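Local coordinates for DUF1076 domain-containing protein (Salmonella typhi, PDB 6IAI), which is a type III secretion effector that acts as an E3/E4 ubiquitin ligase and binds K48- and K63-linked diubiquitin, the present chain being its N-terminal part, at residues A[84-89]-A[100-105]. Numbering follows the deposited sequence.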
ATOM      1  N   VAL A  84      -6.411  -0.637   5.781  1.00 35.09           N
ATOM      2  CA  VAL A  84      -6.056  -0.822   4.378  1.00 34.10           C
ATOM      3  C   VAL A  84      -7.311  -1.067   3.589  1.00 41.00           C
ATOM      4  O   VAL A  84      -8.082  -1.959   3.921  1.00 42.53           O
ATOM      5  CB  VAL A  84      -4.967  -1.915   4.126  1.00 35.65           C
ATOM      6  CG1 VAL A  84      -4.606  -2.023   2.642  1.00 34.99           C
ATOM      7  CG2 VAL A  84      -3.712  -1.653   4.960  1.00 34.62           C
ATOM      8  N   SER A  85      -7.516  -0.263   2.546  1.00 39.16           N
ATOM      9  CA  SER A  85      -8.612  -0.387   1.585  1.00 40.14           C
ATOM     10  C   SER A  85      -8.043  -0.206   0.176  1.00 45.05           C
ATOM     11  O   SER A  85      -6.836  -0.066   0.014  1.00 43.58           O
ATOM     12  CB  SER A  85      -9.729   0.627   1.874  1.00 44.54           C
ATOM     13  OG  SER A  85      -9.287   1.974   1.934  1.00 57.69           O
ATOM     14  N   PHE A  86      -8.895  -0.251  -0.834  1.00 44.57           N
ATOM     15  CA  PHE A  86      -8.509  -0.026  -2.218  1.00 46.12           C
ATOM     16  C   PHE A  86      -9.719   0.455  -2.968  1.00 54.07           C
ATOM     17  O   PHE A  86     -10.841   0.126  -2.587  1.00 52.44           O
ATOM     18  CB  PHE A  86      -7.872  -1.276  -2.889  1.00 47.65           C
ATOM     19  CG  PHE A  86      -8.760  -2.486  -3.063  1.00 49.26           C
ATOM     20  CD1 PHE A  86      -9.536  -2.645  -4.210  1.00 52.70           C
ATOM     21  CD2 PHE A  86      -8.795  -3.485  -2.099  1.00 50.91           C
ATOM     22  CE1 PHE A  86     -10.351  -3.775  -4.376  1.00 53.11           C
ATOM     23  CE2 PHE A  86      -9.616  -4.608  -2.261  1.00 53.19           C
ATOM     24  CZ  PHE A  86     -10.389  -4.743  -3.398  1.00 51.17           C
ATOM     25  N   SER A  87      -9.503   1.239  -4.025  1.00 55.90           N
ATOM     26  CA  SER A  87     -10.601   1.747  -4.844  1.00 57.59           C
ATOM     27  C   SER A  87     -10.128   1.906  -6.266  1.00 63.25           C
ATOM     28  O   SER A  87      -8.949   2.198  -6.488  1.00 63.57           O
ATOM     29  CB  SER A  87     -11.120   3.081  -4.296  1.00 62.62           C
ATOM     30  OG  SER A  87     -10.207   4.150  -4.510  1.00 74.89           O
ATOM     31  N   THR A  88     -11.047   1.701  -7.225  1.00 61.80           N
ATOM     32  CA  THR A  88     -10.794   1.864  -8.661  1.00 62.73           C
ATOM     33  C   THR A  88     -12.076   2.194  -9.439  1.00 69.57           C
ATOM     34  O   THR A  88     -13.182   1.879  -8.997  1.00 67.77           O
ATOM     35  CB  THR A  88     -10.018   0.652  -9.263  1.00 64.77           C
ATOM     36  OG1 THR A  88      -9.493   1.024 -10.539  1.00 60.67           O
ATOM     37  CG2 THR A  88     -10.865  -0.608  -9.374  1.00 59.78           C
ATOM     38  N   THR A  89     -11.911   2.819 -10.611  1.00 70.67           N
ATOM     39  CA  THR A  89     -13.024   3.126 -11.514  1.00 71.88           C
ATOM     40  C   THR A  89     -13.113   2.046 -12.601  1.00 78.58           C
ATOM     41  O   THR A  89     -14.227   1.608 -12.900  1.00 78.72           O
ATOM     42  CB  THR A  89     -12.920   4.537 -12.127  1.00 76.25           C
ATOM     43  OG1 THR A  89     -11.634   4.710 -12.735  1.00 77.44           O
ATOM     44  CG2 THR A  89     -13.200   5.639 -11.119  1.00 72.87           C
ATOM     45  N   GLU A 100      -7.164 -11.134  -5.504  1.00 40.72           N
ATOM     46  CA  GLU A 100      -5.801 -10.923  -4.985  1.00 39.86           C
ATOM     47  C   GLU A 100      -5.651  -9.569  -4.332  1.00 41.99           C
ATOM     48  O   GLU A 100      -4.934  -9.461  -3.341  1.00 40.77           O
ATOM     49  CB  GLU A 100      -4.686 -11.160  -6.029  1.00 40.71           C
ATOM     50  CG  GLU A 100      -4.744 -10.266  -7.245  1.00 48.22           C
ATOM     51  CD  GLU A 100      -3.429 -10.078  -7.971  1.00 64.08           C
ATOM     52  OE1 GLU A 100      -3.451 -10.135  -9.217  1.00 63.40           O
ATOM     53  OE2 GLU A 100      -2.385  -9.875  -7.312  1.00 53.91           O
ATOM     54  N   TRP A 101      -6.333  -8.552  -4.885  1.00 38.42           N
ATOM     55  CA  TRP A 101      -6.321  -7.204  -4.367  1.00 39.08           C
ATOM     56  C   TRP A 101      -6.790  -7.189  -2.905  1.00 43.89           C
ATOM     57  O   TRP A 101      -6.057  -6.702  -2.039  1.00 43.49           O
ATOM     58  CB  TRP A 101      -7.199  -6.316  -5.245  1.00 39.23           C
ATOM     59  CG  TRP A 101      -6.726  -4.903  -5.352  1.00 41.95           C
ATOM     60  CD1 TRP A 101      -5.892  -4.246  -4.491  1.00 45.09           C
ATOM     61  CD2 TRP A 101      -7.135  -3.935  -6.331  1.00 42.59           C
ATOM     62  NE1 TRP A 101      -5.713  -2.947  -4.904  1.00 44.97           N
ATOM     63  CE2 TRP A 101      -6.481  -2.721  -6.020  1.00 46.68           C
ATOM     64  CE3 TRP A 101      -7.992  -3.975  -7.449  1.00 44.83           C
ATOM     65  CZ2 TRP A 101      -6.649  -1.558  -6.789  1.00 46.23           C
ATOM     66  CZ3 TRP A 101      -8.144  -2.827  -8.222  1.00 46.50           C
ATOM     67  CH2 TRP A 101      -7.478  -1.635  -7.888  1.00 47.03           C
ATOM     68  N   GLN A 102      -7.967  -7.809  -2.621  1.00 40.97           N
ATOM     69  CA  GLN A 102      -8.555  -7.947  -1.279  1.00 40.14           C
ATOM     70  C   GLN A 102      -7.672  -8.731  -0.305  1.00 42.84           C
ATOM     71  O   GLN A 102      -7.485  -8.307   0.843  1.00 43.84           O
ATOM     72  CB  GLN A 102      -9.972  -8.547  -1.363  1.00 41.47           C
ATOM     73  CG  GLN A 102     -10.748  -8.630  -0.038  1.00 57.85           C
ATOM     74  CD  GLN A 102     -11.078  -7.278   0.544  1.00 85.33           C
ATOM     75  OE1 GLN A 102     -10.330  -6.728   1.364  1.00 82.47           O
ATOM     76  NE2 GLN A 102     -12.198  -6.706   0.125  1.00 84.37           N
ATOM     77  N   GLY A 103      -7.134  -9.852  -0.767  1.00 37.69           N
ATOM     78  CA  GLY A 103      -6.248 -10.708   0.015  1.00 36.37           C
ATOM     79  C   GLY A 103      -4.966 -10.029   0.412  1.00 39.97           C
ATOM     80  O   GLY A 103      -4.484 -10.203   1.544  1.00 41.66           O
ATOM     81  N   ASN A 104      -4.407  -9.243  -0.524  1.00 35.44           N
ATOM     82  CA  ASN A 104      -3.184  -8.472  -0.301  1.00 35.50           C
ATOM     83  C   ASN A 104      -3.466  -7.321   0.671  1.00 36.10           C
ATOM     84  O   ASN A 104      -2.646  -7.053   1.550  1.00 35.79           O
ATOM     85  CB  ASN A 104      -2.656  -7.940  -1.618  1.00 37.48           C
ATOM     86  CG  ASN A 104      -1.985  -8.968  -2.472  1.00 46.04           C
ATOM     87  OD1 ASN A 104      -1.421  -9.951  -1.988  1.00 37.80           O
ATOM     88  ND2 ASN A 104      -1.972  -8.716  -3.757  1.00 41.91           N
ATOM     89  N   ALA A 105      -4.655  -6.683   0.528  1.00 29.31           N
ATOM     90  CA  ALA A 105      -5.105  -5.605   1.402  1.00 29.14           C
ATOM     91  C   ALA A 105      -5.186  -6.089   2.852  1.00 36.72           C
ATOM     92  O   ALA A 105      -4.656  -5.408   3.732  1.00 37.29           O
ATOM     93  CB  ALA A 105      -6.437  -5.048   0.916  1.00 29.56           C
TER
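Phe86 and Trp101 stack face to face. The centroid of the Phe86 ring lies 3.9 Å from that of the five-membered ring of Trp101, and the two planes are only 14° apart. The overlap spreads onto the six-membered part of the indole, because Phe86 CD1 sits over the seam of the bicycle, 3.5 Å from Trp101 CD2. In Phe86, chi1 of 65° sets CG between the backbone N and the carbonyl carbon and swings the ring over the indole; chi2 of 89° turns it nearly parallel to it. A CH-pi contact adds to the stack: Trp101 CB lies over the same face of the phenyl ring, 4.1 Å from its centroid.

The remaining contacts between the two segments are van der Waals. Thr88 meets the outer end of the six-membered ring with two carbons, CB near Trp101 CH2 and CG2 3.7 Å from Trp101 CZ3. Trp101 NE1 lies 3.4 Å from Phe86 CB. Along the helix, Ala105 CB touches the edge of the Phe86 ring near its plane, and it also meets Val84 CG1 at 3.9 Å. Phe86 CE2 reaches the helix backbone obliquely, 3.6 Å from Gln102 N. Two polar groups bond outside the pair: Thr88 OG1 to Asp90 OD1, and Trp101 NE1 to Leu67 O, which ties the buried indole to the sheet.

The contact joins the end of edge strand 83-85, and the extended chain after it, to the side of helix 91-113. This helix follows closely in sequence and packs back on the sheet. Tyr68 and Leu66 of the adjacent strand 66-71 also touch Trp101, Tyr68 edge-to-face. Earlier in helix 91-113, Phe94 touches Phe86 and Thr88; later in it, Leu108 and Leu112 touch Val84.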